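Local coordinates for FYVE, RhoGEF and PH domain-containing protein 5 (Homo sapiens, PDB 3MPX) that activates the small GTPase CDC42 by exchanging its bound GDP for GTP, here represented by the DH domain and first PH domain of the longer protein, at residues Phe48-Met59 / Ser141-Phe151. Sequence-based numbering, arbitrary orientation.
Sequences FHGAVMRALDDM and SPRLAAAVREF
Ala-51 and Ala-55 face Ala-147 where two antiparallel helices of the DH (RhoGEF) helical bundle pack together, the C-terminal part of the long helix 21-59 against the short helix 142-152. The axes approach to 8.8 Å at 170°, and three methyl groups are small enough to fill so close a seam; Ala-55 CB lies 3.9 Å from Ala-147 CB. Larger side chains flank this strip. On its inner side Val-52 CG1 and Leu-56 CD2 both reach Leu-144 CD1, branched apolar side chains that meet it methyl to methyl. At one end Phe-48 sets its CB over a face of the Phe-151 ring, a CH-pi contact 3.6 Å from the centroid, while the two rings meet obliquely, their planes 48° apart. Phe-48 also touches Leu-134 and Leu-166, tying the pair to helices 117-138 and 162-184. The solvent-facing margin belongs to Arg-143. Its CG stands anti to the backbone N, and a bend at chi2 of 71° lays the guanidinium with one face on CA and CB of Ala-55, a residue short enough to let it lie flat. NE then donates a 2.8 Å hydrogen bond, part of a salt bridge, to Asp-58 OD2, which lies near the guanidinium plane and accepts through its anti lone pair. At the other end Ser-141, whose short hydroxyl suits an N-cap, accepts from Leu-144 N at 3.1 Å. Selenomethionine Met-59, long and flexible, crosses this helix start, its CE 3.5 Å from Leu-144 CB and its SE beside Ser-141 OG.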
loop_
_atom_site.group_PDB
_atom_site.type_symbol
_atom_site.label_atom_id
_atom_site.label_comp_id
_atom_site.label_asym_id
_atom_site.label_seq_id
_atom_site.Cartn_x
_atom_site.Cartn_y
_atom_site.Cartn_z
ATOM N N PHE A 48 20.893 -0.983 -2.846
ATOM C CA PHE A 48 20.684 -0.760 -1.428
ATOM C C PHE A 48 21.395 -1.839 -0.623
ATOM O O PHE A 48 22.385 -1.521 0.023
ATOM C CB PHE A 48 19.196 -0.633 -1.079
ATOM C CG PHE A 48 18.908 -0.479 0.395
ATOM C CD1 PHE A 48 19.185 0.710 1.054
ATOM C CD2 PHE A 48 18.345 -1.518 1.119
ATOM C CE1 PHE A 48 18.905 0.853 2.408
ATOM C CE2 PHE A 48 18.060 -1.371 2.471
ATOM C CZ PHE A 48 18.343 -0.188 3.110
ATOM N N HIS A 49 20.943 -3.099 -0.691
ATOM C CA HIS A 49 21.569 -4.183 0.048
ATOM C C HIS A 49 23.080 -4.260 -0.284
ATOM O O HIS A 49 23.901 -4.129 0.631
ATOM C CB HIS A 49 20.826 -5.502 -0.214
ATOM C CG HIS A 49 21.575 -6.735 0.185
ATOM N ND1 HIS A 49 21.254 -7.429 1.330
ATOM C CD2 HIS A 49 22.586 -7.376 -0.449
ATOM C CE1 HIS A 49 22.093 -8.449 1.380
ATOM N NE2 HIS A 49 22.929 -8.444 0.339
ATOM N N GLY A 50 23.423 -4.417 -1.570
ATOM C CA GLY A 50 24.802 -4.505 -2.037
ATOM C C GLY A 50 25.705 -3.383 -1.549
ATOM O O GLY A 50 26.769 -3.650 -0.981
ATOM N N ALA A 51 25.267 -2.114 -1.723
ATOM C CA ALA A 51 26.030 -0.931 -1.309
ATOM C C ALA A 51 26.192 -0.830 0.212
ATOM O O ALA A 51 27.242 -0.387 0.687
ATOM C CB ALA A 51 25.386 0.329 -1.859
ATOM N N VAL A 52 25.165 -1.251 0.970
ATOM C CA VAL A 52 25.204 -1.226 2.431
ATOM C C VAL A 52 26.085 -2.387 2.939
ATOM O O VAL A 52 26.905 -2.165 3.834
ATOM C CB VAL A 52 23.800 -1.181 3.067
ATOM C CG1 VAL A 52 23.888 -1.018 4.575
ATOM C CG2 VAL A 52 22.975 -0.042 2.466
HETATM N N MSE A 53 25.981 -3.588 2.317
HETATM C CA MSE A 53 26.834 -4.730 2.674
HETATM C C MSE A 53 28.312 -4.341 2.469
HETATM O O MSE A 53 29.113 -4.502 3.396
HETATM C CB MSE A 53 26.469 -5.999 1.889
HETATM C CG MSE A 53 25.133 -6.621 2.313
HETATM SE SE MSE A 53 24.865 -6.882 4.259
HETATM C CE MSE A 53 25.835 -8.590 4.438
ATOM N N ARG A 54 28.632 -3.722 1.302
ATOM C CA ARG A 54 29.969 -3.222 0.958
ATOM C C ARG A 54 30.461 -2.245 2.032
ATOM O O ARG A 54 31.572 -2.420 2.538
ATOM C CB ARG A 54 29.988 -2.549 -0.434
ATOM C CG ARG A 54 30.159 -3.510 -1.594
ATOM C CD ARG A 54 30.237 -2.777 -2.921
ATOM N NE ARG A 54 28.923 -2.653 -3.559
ATOM C CZ ARG A 54 28.436 -1.527 -4.076
ATOM N NH1 ARG A 54 27.233 -1.516 -4.637
ATOM N NH2 ARG A 54 29.146 -0.401 -4.033
ATOM N N ALA A 55 29.621 -1.268 2.424
ATOM C CA ALA A 55 29.978 -0.300 3.467
ATOM C C ALA A 55 30.223 -0.994 4.808
ATOM O O ALA A 55 31.320 -0.862 5.343
ATOM C CB ALA A 55 28.896 0.765 3.607
ATOM N N LEU A 56 29.223 -1.756 5.334
ATOM C CA LEU A 56 29.295 -2.465 6.623
ATOM C C LEU A 56 30.530 -3.374 6.714
ATOM O O LEU A 56 31.182 -3.374 7.759
ATOM C CB LEU A 56 27.992 -3.235 6.948
ATOM C CG LEU A 56 26.702 -2.411 7.183
ATOM C CD1 LEU A 56 25.500 -3.321 7.397
ATOM C CD2 LEU A 56 26.841 -1.455 8.351
ATOM N N ASP A 57 30.904 -4.064 5.598
ATOM C CA ASP A 57 32.123 -4.892 5.496
ATOM C C ASP A 57 33.386 -4.055 5.758
ATOM O O ASP A 57 34.320 -4.566 6.390
ATOM C CB ASP A 57 32.243 -5.586 4.127
ATOM C CG ASP A 57 31.283 -6.742 3.852
ATOM O OD1 ASP A 57 30.759 -7.339 4.829
ATOM O OD2 ASP A 57 31.068 -7.063 2.658
ATOM N N ASP A 58 33.401 -2.760 5.305
ATOM C CA ASP A 58 34.522 -1.831 5.526
ATOM C C ASP A 58 34.564 -1.381 6.990
ATOM O O ASP A 58 35.646 -1.207 7.568
ATOM C CB ASP A 58 34.400 -0.589 4.629
ATOM C CG ASP A 58 34.623 -0.765 3.139
ATOM O OD1 ASP A 58 35.265 -1.753 2.747
ATOM O OD2 ASP A 58 34.211 0.132 2.370
HETATM N N MSE A 59 33.375 -1.172 7.576
HETATM C CA MSE A 59 33.204 -0.694 8.950
HETATM C C MSE A 59 33.585 -1.721 9.980
HETATM O O MSE A 59 33.786 -1.363 11.142
HETATM C CB MSE A 59 31.785 -0.216 9.201
HETATM C CG MSE A 59 31.424 1.014 8.418
HETATM SE SE MSE A 59 29.509 1.282 8.537
HETATM C CE MSE A 59 29.205 1.361 6.801
ATOM N N SER A 141 28.505 8.049 10.600
ATOM C CA SER A 141 29.175 7.034 9.802
ATOM C C SER A 141 29.285 7.495 8.341
ATOM O O SER A 141 28.443 7.125 7.518
ATOM C CB SER A 141 28.452 5.692 9.909
ATOM O OG SER A 141 28.950 4.739 8.982
ATOM N N PRO A 142 30.339 8.272 7.998
ATOM C CA PRO A 142 30.514 8.714 6.604
ATOM C C PRO A 142 30.345 7.594 5.565
ATOM O O PRO A 142 29.632 7.800 4.601
ATOM C CB PRO A 142 31.930 9.303 6.606
ATOM C CG PRO A 142 32.114 9.812 7.991
ATOM C CD PRO A 142 31.419 8.801 8.861
ATOM N N ARG A 143 30.933 6.410 5.794
ATOM C CA ARG A 143 30.835 5.229 4.919
ATOM C C ARG A 143 29.368 4.746 4.745
ATOM O O ARG A 143 28.948 4.469 3.616
ATOM C CB ARG A 143 31.726 4.095 5.471
ATOM C CG ARG A 143 31.902 2.886 4.563
ATOM C CD ARG A 143 32.768 3.171 3.346
ATOM N NE ARG A 143 32.463 2.278 2.230
ATOM C CZ ARG A 143 31.381 2.382 1.461
ATOM N NH1 ARG A 143 30.470 3.313 1.707
ATOM N NH2 ARG A 143 31.180 1.525 0.471
ATOM N N LEU A 144 28.605 4.617 5.855
ATOM C CA LEU A 144 27.214 4.200 5.755
ATOM C C LEU A 144 26.388 5.331 5.109
ATOM O O LEU A 144 25.535 5.047 4.252
ATOM C CB LEU A 144 26.634 3.782 7.116
ATOM C CG LEU A 144 25.276 3.046 7.070
ATOM C CD1 LEU A 144 25.435 1.625 6.623
ATOM C CD2 LEU A 144 24.593 3.071 8.421
ATOM N N ALA A 145 26.693 6.611 5.462
ATOM C CA ALA A 145 26.014 7.752 4.867
ATOM C C ALA A 145 26.233 7.765 3.356
ATOM O O ALA A 145 25.265 7.873 2.621
ATOM C CB ALA A 145 26.480 9.044 5.497
ATOM N N ALA A 146 27.471 7.520 2.902
ATOM C CA ALA A 146 27.865 7.446 1.493
ATOM C C ALA A 146 27.090 6.355 0.775
ATOM O O ALA A 146 26.742 6.551 -0.385
ATOM C CB ALA A 146 29.363 7.180 1.373
ATOM N N ALA A 147 26.814 5.212 1.454
ATOM C CA ALA A 147 26.082 4.095 0.855
ATOM C C ALA A 147 24.608 4.437 0.701
ATOM O O ALA A 147 24.059 4.254 -0.386
ATOM C CB ALA A 147 26.253 2.828 1.680
ATOM N N VAL A 148 23.988 4.976 1.770
ATOM C CA VAL A 148 22.574 5.343 1.765
ATOM C C VAL A 148 22.281 6.496 0.784
ATOM O O VAL A 148 21.322 6.366 0.017
ATOM C CB VAL A 148 22.020 5.578 3.176
ATOM C CG1 VAL A 148 20.600 6.129 3.127
ATOM C CG2 VAL A 148 22.034 4.266 3.947
ATOM N N ARG A 149 23.122 7.568 0.754
ATOM C CA ARG A 149 22.991 8.690 -0.204
ATOM C C ARG A 149 22.904 8.108 -1.616
ATOM O O ARG A 149 21.853 8.241 -2.247
ATOM C CB ARG A 149 24.201 9.648 -0.140
ATOM C CG ARG A 149 24.210 10.616 1.039
ATOM C CD ARG A 149 25.146 11.798 0.833
ATOM N NE ARG A 149 26.516 11.420 0.476
ATOM C CZ ARG A 149 27.474 11.101 1.346
ATOM N NH1 ARG A 149 27.217 11.072 2.651
ATOM N NH2 ARG A 149 28.695 10.795 0.916
ATOM N N GLU A 150 23.976 7.379 -2.059
ATOM C CA GLU A 150 24.103 6.689 -3.357
ATOM C C GLU A 150 22.833 5.913 -3.761
ATOM O O GLU A 150 22.539 5.791 -4.952
ATOM C CB GLU A 150 25.308 5.732 -3.352
ATOM N N PHE A 151 22.092 5.386 -2.775
ATOM C CA PHE A 151 20.853 4.678 -3.022
ATOM C C PHE A 151 19.719 5.676 -3.150
ATOM O O PHE A 151 19.042 5.644 -4.177
ATOM C CB PHE A 151 20.563 3.636 -1.932
ATOM C CG PHE A 151 19.141 3.119 -1.924
ATOM C CD1 PHE A 151 18.655 2.348 -2.979
ATOM C CD2 PHE A 151 18.291 3.396 -0.860
ATOM C CE1 PHE A 151 17.346 1.868 -2.965
ATOM C CE2 PHE A 151 16.982 2.910 -0.846
ATOM C CZ PHE A 151 16.519 2.157 -1.899
#